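PDB 3DWQ: subtilase cytotoxin, subunit B from Escherichia coli, which forms the pentameric receptor-binding part of an AB5 toxin and binds glycans ending in N-glycolylneuraminic acid, probably to deliver the toxic A subunit into cells. Local coordinates for residues Asp8-Gly13 with Gly111-Lys116; Arg75-Pro80 with Gly99-Thr104. All blocks are in the same frame, centred on the assembly; numbering follows the deposited sequence.

Interaction 1: residues Asp8-Gly13 with Gly111-Lys116. With NGC (N-glycolyl-alpha-neuraminic acid), chain G.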
loop_
_atom_site.group_PDB
_atom_site.type_symbol
_atom_site.label_atom_id
_atom_site.label_comp_id
_atom_site.label_asym_id
_atom_site.label_seq_id
_atom_site.Cartn_x
_atom_site.Cartn_y
_atom_site.Cartn_z
ATOM N N ASP C 8 -3.704 -31.146 5.891
ATOM C CA ASP C 8 -4.100 -30.678 4.564
ATOM C C ASP C 8 -4.187 -29.149 4.602
ATOM O O ASP C 8 -4.840 -28.589 5.484
ATOM C CB ASP C 8 -5.459 -31.257 4.157
ATOM C CG ASP C 8 -5.388 -32.725 3.749
ATOM O OD1 ASP C 8 -4.330 -33.190 3.265
ATOM O OD2 ASP C 8 -6.416 -33.413 3.902
ATOM N N GLY C 9 -3.535 -28.464 3.666
ATOM C CA GLY C 9 -2.730 -29.072 2.615
ATOM C C GLY C 9 -2.015 -27.981 1.846
ATOM O O GLY C 9 -2.110 -26.802 2.191
ATOM N N MET C 10 -1.298 -28.370 0.798
ATOM C CA MET C 10 -0.633 -27.397 -0.061
ATOM C C MET C 10 -0.638 -27.807 -1.530
ATOM O O MET C 10 -0.622 -28.991 -1.854
ATOM C CB MET C 10 0.800 -27.142 0.416
ATOM C CG MET C 10 1.706 -28.356 0.349
ATOM S SD MET C 10 3.351 -28.018 0.967
ATOM C CE MET C 10 4.219 -29.491 0.438
ATOM N N PHE C 11 -0.687 -26.806 -2.403
ATOM C CA PHE C 11 -0.527 -26.991 -3.838
ATOM C C PHE C 11 0.682 -26.153 -4.243
ATOM O O PHE C 11 0.691 -24.934 -4.046
ATOM C CB PHE C 11 -1.775 -26.512 -4.587
ATOM C CG PHE C 11 -2.842 -27.568 -4.773
ATOM C CD1 PHE C 11 -3.472 -27.713 -6.005
ATOM C CD2 PHE C 11 -3.231 -28.400 -3.724
ATOM C CE1 PHE C 11 -4.469 -28.670 -6.192
ATOM C CE2 PHE C 11 -4.223 -29.367 -3.901
ATOM C CZ PHE C 11 -4.846 -29.499 -5.137
ATOM N N SER C 12 1.699 -26.814 -4.789
ATOM C CA SER C 12 2.925 -26.145 -5.221
ATOM C C SER C 12 2.910 -25.843 -6.716
ATOM O O SER C 12 2.261 -26.550 -7.491
ATOM C CB SER C 12 4.145 -27.005 -4.879
ATOM O OG SER C 12 4.256 -27.197 -3.478
ATOM N N GLY C 13 3.633 -24.794 -7.110
ATOM C CA GLY C 13 3.768 -24.403 -8.514
ATOM C C GLY C 13 2.472 -23.909 -9.130
ATOM O O GLY C 13 2.201 -24.148 -10.310
ATOM N N GLY C 111 10.055 -22.385 2.226
ATOM C CA GLY C 111 9.312 -22.514 3.475
ATOM C C GLY C 111 8.874 -23.929 3.814
ATOM O O GLY C 111 9.369 -24.893 3.224
ATOM N N PRO C 112 7.925 -24.057 4.761
ATOM C CA PRO C 112 7.515 -25.353 5.293
ATOM C C PRO C 112 6.601 -26.145 4.358
ATOM O O PRO C 112 5.995 -25.588 3.435
ATOM C CB PRO C 112 6.747 -24.973 6.565
ATOM C CG PRO C 112 6.149 -23.651 6.243
ATOM C CD PRO C 112 7.171 -22.948 5.381
ATOM N N ASP C 113 6.522 -27.448 4.601
ATOM C CA ASP C 113 5.505 -28.272 3.983
ATOM C C ASP C 113 4.248 -28.151 4.829
ATOM O O ASP C 113 4.331 -28.050 6.054
ATOM C CB ASP C 113 5.958 -29.732 3.919
ATOM C CG ASP C 113 7.111 -29.958 2.947
ATOM O OD1 ASP C 113 7.336 -29.127 2.042
ATOM O OD2 ASP C 113 7.796 -30.988 3.089
ATOM N N ARG C 114 3.090 -28.114 4.181
ATOM C CA ARG C 114 1.824 -28.308 4.881
ATOM C C ARG C 114 1.244 -29.609 4.351
ATOM O O ARG C 114 0.582 -29.638 3.311
ATOM C CB ARG C 114 0.865 -27.131 4.682
ATOM C CG ARG C 114 -0.420 -27.255 5.490
ATOM C CD ARG C 114 -1.337 -26.064 5.280
ATOM N NE ARG C 114 -2.606 -26.214 5.989
ATOM C CZ ARG C 114 -2.788 -25.953 7.282
ATOM N NH1 ARG C 114 -1.781 -25.523 8.033
ATOM N NH2 ARG C 114 -3.985 -26.123 7.826
ATOM N N LYS C 115 1.513 -30.685 5.082
ATOM C CA LYS C 115 1.378 -32.030 4.560
ATOM C C LYS C 115 1.003 -32.997 5.671
ATOM O O LYS C 115 1.611 -32.979 6.738
ATOM C CB LYS C 115 2.726 -32.451 3.969
ATOM C CG LYS C 115 2.670 -33.469 2.858
ATOM C CD LYS C 115 4.074 -33.748 2.349
ATOM C CE LYS C 115 4.044 -34.529 1.050
ATOM N NZ LYS C 115 5.418 -34.835 0.565
ATOM N N LYS C 116 0.004 -33.839 5.421
ATOM C CA LYS C 116 -0.243 -34.984 6.290
ATOM C C LYS C 116 0.934 -35.938 6.151
ATOM O O LYS C 116 1.436 -36.152 5.043
ATOM C CB LYS C 116 -1.532 -35.713 5.904
ATOM C CG LYS C 116 -2.811 -35.014 6.324
ATOM C CD LYS C 116 -4.005 -35.963 6.292
ATOM C CE LYS C 116 -4.464 -36.263 4.875
ATOM N NZ LYS C 116 -5.734 -37.043 4.868
HETATM O O9 NGC G . -1.640 -31.653 -7.677
HETATM C C9 NGC G . -2.388 -31.606 -6.454
HETATM C C8 NGC G . -1.463 -31.412 -5.251
HETATM O O8 NGC G . -0.300 -30.681 -5.665
HETATM C C7 NGC G . -1.085 -32.774 -4.654
HETATM O O7 NGC G . -2.225 -33.399 -4.055
HETATM C C6 NGC G . 0.096 -32.806 -3.668
HETATM O O6 NGC G . 1.298 -32.464 -4.391
HETATM C C2 NGC G . 2.153 -31.671 -3.579
HETATM C C1 NGC G . 2.501 -30.279 -4.004
HETATM O O1B NGC G . 1.962 -29.793 -5.019
HETATM O O1A NGC G . 3.313 -29.643 -3.295
HETATM C C3 NGC G . 2.566 -32.198 -2.210
HETATM C C4 NGC G . 1.248 -32.392 -1.454
HETATM O O4 NGC G . 1.266 -31.667 -0.223
HETATM C C5 NGC G . 0.076 -31.960 -2.370
HETATM N N5 NGC G . -1.197 -31.957 -1.634
HETATM C C10 NGC G . -1.868 -32.943 -1.034
HETATM O O10 NGC G . -1.515 -34.114 -1.008
HETATM C C11 NGC G . -3.144 -32.491 -0.381
HETATM O O11 NGC G . -3.216 -31.063 -0.269
HETATM O O HOH W 1 -1.725 -33.443 3.188
HETATM O O HOH W 2 -7.288 -35.792 3.050
HETATM O O HOH W 3 -0.388 -31.351 1.697
#
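Met10 and Arg114 face each other where the edge strand of the B-subunit OB fold meets the C-terminal loop, one wall of the sialic acid site. The thioether of Met10 slants across the loop: its CG sits between the backbone N and the carbonyl carbon (chi1 63°), and the extended chain beyond brings SD to 3.2 Å from Arg114 N in a straight but weak hydrogen bond. CE continues to Asp113 OD1, 3.5 Å away. Arg114 runs the other way, extended from CG to NE beside Gly9, with Gly9 O in the plane of the guanidinium at its edge. Its NE reaches Asp8 O only weakly; Tyr78 O and, through NH2, Glu79 hold the group more firmly. The Asp8 carboxylate and the Lys116 chain, bent at chi3, form a long salt bridge (OD2 to NZ, 3.8 Å), reinforced by a water bridging the same two atoms. Gly9 CA comes within 3.5 Å of the sugar's glycolyl O11, Phe11 lays one ring face against its C9, and Ser12 N and OG donate to O1B and O1A of its carboxylate. A single water accepts from Met10 N at 3.2 Å, donates to Arg114 O and lies 2.6 Å from sugar O4.

Interaction 2: residues Arg75-Pro80 with Gly99-Thr104. With NGC (N-glycolyl-alpha-neuraminic acid), chain G.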
loop_
_atom_site.group_PDB
_atom_site.type_symbol
_atom_site.label_atom_id
_atom_site.label_comp_id
_atom_site.label_asym_id
_atom_site.label_seq_id
_atom_site.Cartn_x
_atom_site.Cartn_y
_atom_site.Cartn_z
ATOM N N ARG C 75 3.357 -21.379 -4.075
ATOM C CA ARG C 75 2.736 -22.392 -3.236
ATOM C C ARG C 75 1.536 -21.797 -2.516
ATOM O O ARG C 75 1.657 -20.775 -1.828
ATOM C CB ARG C 75 3.736 -22.957 -2.225
ATOM C CG ARG C 75 3.155 -24.043 -1.320
ATOM C CD ARG C 75 4.237 -24.730 -0.523
ATOM N NE ARG C 75 4.989 -25.697 -1.318
ATOM C CZ ARG C 75 6.060 -26.356 -0.880
ATOM N NH1 ARG C 75 6.518 -26.150 0.352
ATOM N NH2 ARG C 75 6.678 -27.218 -1.675
ATOM N N ILE C 76 0.381 -22.431 -2.694
ATOM C CA ILE C 76 -0.810 -22.075 -1.942
ATOM C C ILE C 76 -0.977 -23.042 -0.768
ATOM O O ILE C 76 -1.139 -24.250 -0.956
ATOM C CB ILE C 76 -2.085 -22.010 -2.841
ATOM C CG1 ILE C 76 -2.211 -20.637 -3.508
ATOM C CG2 ILE C 76 -3.354 -22.220 -2.023
ATOM C CD1 ILE C 76 -1.348 -20.419 -4.728
ATOM N N TYR C 77 -0.898 -22.496 0.443
ATOM C CA TYR C 77 -1.201 -23.245 1.653
ATOM C C TYR C 77 -2.658 -22.980 1.985
ATOM O O TYR C 77 -3.111 -21.832 1.938
ATOM C CB TYR C 77 -0.345 -22.775 2.824
ATOM C CG TYR C 77 1.154 -22.944 2.698
ATOM C CD1 TYR C 77 1.809 -23.989 3.350
ATOM C CD2 TYR C 77 1.925 -22.029 1.979
ATOM C CE1 TYR C 77 3.192 -24.131 3.272
ATOM C CE2 TYR C 77 3.302 -22.164 1.889
ATOM C CZ TYR C 77 3.931 -23.214 2.540
ATOM O OH TYR C 77 5.296 -23.346 2.451
ATOM N N TYR C 78 -3.389 -24.041 2.321
ATOM C CA TYR C 78 -4.823 -23.941 2.577
ATOM C C TYR C 78 -5.285 -24.888 3.689
ATOM O O TYR C 78 -4.622 -25.882 3.990
ATOM C CB TYR C 78 -5.628 -24.176 1.279
ATOM C CG TYR C 78 -5.616 -25.608 0.783
ATOM C CD1 TYR C 78 -6.668 -26.478 1.080
ATOM C CD2 TYR C 78 -4.550 -26.099 0.025
ATOM C CE1 TYR C 78 -6.658 -27.796 0.637
ATOM C CE2 TYR C 78 -4.532 -27.416 -0.421
ATOM C CZ TYR C 78 -5.589 -28.258 -0.111
ATOM O OH TYR C 78 -5.575 -29.562 -0.551
ATOM N N GLU C 79 -6.419 -24.556 4.300
ATOM C CA GLU C 79 -7.078 -25.433 5.263
ATOM C C GLU C 79 -8.526 -25.650 4.830
ATOM O O GLU C 79 -9.312 -24.700 4.814
ATOM C CB GLU C 79 -7.019 -24.842 6.675
ATOM C CG GLU C 79 -7.428 -25.818 7.772
ATOM C CD GLU C 79 -7.166 -25.289 9.170
ATOM O OE1 GLU C 79 -7.888 -24.376 9.615
ATOM O OE2 GLU C 79 -6.240 -25.794 9.832
ATOM N N PRO C 80 -8.876 -26.895 4.447
ATOM C CA PRO C 80 -10.255 -27.193 4.046
ATOM C C PRO C 80 -11.239 -27.177 5.215
ATOM O O PRO C 80 -10.836 -27.345 6.368
ATOM C CB PRO C 80 -10.155 -28.602 3.454
ATOM C CG PRO C 80 -8.959 -29.202 4.094
ATOM C CD PRO C 80 -8.000 -28.077 4.341
ATOM N N GLY C 99 -1.337 -19.435 3.785
ATOM C CA GLY C 99 0.056 -19.152 3.482
ATOM C C GLY C 99 0.366 -19.057 2.004
ATOM O O GLY C 99 -0.382 -19.565 1.167
ATOM N N LEU C 100 1.484 -18.404 1.696
ATOM C CA LEU C 100 1.993 -18.289 0.328
ATOM C C LEU C 100 3.520 -18.384 0.305
ATOM O O LEU C 100 4.193 -17.908 1.225
ATOM C CB LEU C 100 1.551 -16.965 -0.307
ATOM C CG LEU C 100 0.077 -16.734 -0.649
ATOM C CD1 LEU C 100 -0.193 -15.254 -0.873
ATOM C CD2 LEU C 100 -0.350 -17.551 -1.867
ATOM N N SER C 101 4.060 -18.993 -0.752
ATOM C CA SER C 101 5.509 -19.092 -0.947
ATOM C C SER C 101 5.894 -18.977 -2.417
ATOM O O SER C 101 5.154 -19.414 -3.289
ATOM C CB SER C 101 6.033 -20.426 -0.417
ATOM O OG SER C 101 5.996 -20.481 0.996
ATOM N N THR C 102 7.061 -18.395 -2.681
ATOM C CA THR C 102 7.662 -18.453 -4.012
ATOM C C THR C 102 8.173 -19.875 -4.284
ATOM O O THR C 102 8.417 -20.644 -3.354
ATOM C CB THR C 102 8.821 -17.446 -4.163
ATOM O OG1 THR C 102 9.748 -17.619 -3.083
ATOM C CG2 THR C 102 8.302 -16.014 -4.160
ATOM N N CYS C 103 8.324 -20.226 -5.559
ATOM C CA CYS C 103 8.802 -21.553 -5.928
ATOM C C CYS C 103 9.994 -21.478 -6.873
ATOM O O CYS C 103 10.060 -20.609 -7.743
ATOM C CB CYS C 103 7.680 -22.376 -6.566
ATOM S SG CYS C 103 6.239 -22.656 -5.514
ATOM N N THR C 104 10.934 -22.397 -6.692
ATOM C CA THR C 104 12.093 -22.500 -7.571
ATOM C C THR C 104 11.773 -23.451 -8.724
ATOM O O THR C 104 12.222 -23.244 -9.851
ATOM C CB THR C 104 13.341 -22.983 -6.812
ATOM O OG1 THR C 104 13.065 -24.248 -6.201
ATOM C CG2 THR C 104 13.729 -21.985 -5.731
HETATM O O9 NGC G . -1.640 -31.653 -7.677
HETATM C C9 NGC G . -2.388 -31.606 -6.454
HETATM C C8 NGC G . -1.463 -31.412 -5.251
HETATM O O8 NGC G . -0.300 -30.681 -5.665
HETATM C C7 NGC G . -1.085 -32.774 -4.654
HETATM O O7 NGC G . -2.225 -33.399 -4.055
HETATM C C6 NGC G . 0.096 -32.806 -3.668
HETATM O O6 NGC G . 1.298 -32.464 -4.391
HETATM C C2 NGC G . 2.153 -31.671 -3.579
HETATM C C1 NGC G . 2.501 -30.279 -4.004
HETATM O O1B NGC G . 1.962 -29.793 -5.019
HETATM O O1A NGC G . 3.313 -29.643 -3.295
HETATM C C3 NGC G . 2.566 -32.198 -2.210
HETATM C C4 NGC G . 1.248 -32.392 -1.454
HETATM O O4 NGC G . 1.266 -31.667 -0.223
HETATM C C5 NGC G . 0.076 -31.960 -2.370
HETATM N N5 NGC G . -1.197 -31.957 -1.634
HETATM C C10 NGC G . -1.868 -32.943 -1.034
HETATM O O10 NGC G . -1.515 -34.114 -1.008
HETATM C C11 NGC G . -3.144 -32.491 -0.381
HETATM O O11 NGC G . -3.216 -31.063 -0.269
#
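Arg75 and Ser101 form an antiparallel hydrogen-bonded pair, one of those that join strands 73-79 and 96-102 of the OB-fold sheet. Arg75 N donates to Ser101 O at 2.8 Å, and Ser101 N returns a bond to Arg75 O. Two residues along, Tyr77 N binds Gly99 O at 3.1 Å.

The Tyr77 ring turns its edge to the neighbouring strand, where Gly99, with no side chain, leaves room for it: CD2 lies 3.4 Å from Gly99 C, and Ser101 OG approaches the ring edge. Arg75 CG rests 3.7 Å above one ring face, offset toward the rim. On the other side of the sheet Ile76 and Leu100 lie side by side, CG1 to CD2 at 4.0 Å, and Leu100 packs on helix 57-70.

Outside this shell, Pro112 O takes the Tyr77 hydroxyl, while Ser101 OG is hydrogen-bonded to Phe110 O and to His20 of the second subunit, whose strand extends the sheet at Leu100 and Ser101. Cys103, tied to Cys109 by a disulfide, brings SG close to Arg75 N. The Arg75 chain bends at chi3 (-77°), and its NE binds Ser12 OG, the hydroxyl that contacts the sugar carboxylate. Tyr78 OH is hydrogen-bonded to the glycolyl O11 (2.8 Å), an atom that N-acetylneuraminic acid lacks. Arg75 thus stands in the second shell, probably orienting Ser12, and its positive charge may favour an ionised sugar carboxylate, whereas Tyr78 touches the extra hydroxyl itself, consistent with a preference for the N-glycolyl form.

Overall arrangement
Starting from the N terminus, the chain enters the short edge strand 10-12, passes through strands 14-24, 27-35 and 41-47 and helix 57-70, and returns in strand 73-79 as the antiparallel neighbour of 10-12. Interaction 2 then closes a short loop, carrying helix 86-91, when strand 96-102 pairs with the far side of 73-79. Only afterwards does the C-terminal loop come back to residues 8-13, so interaction 1 closes a much longer loop with interaction 2 nested inside it. Their centres are about 6 Å apart. Interaction 1 fastens the C-terminal loop to the N-terminal edge strand, interaction 2 joins two strands of the same sheet, and both touch the N-glycolylneuraminic acid and the second subunit.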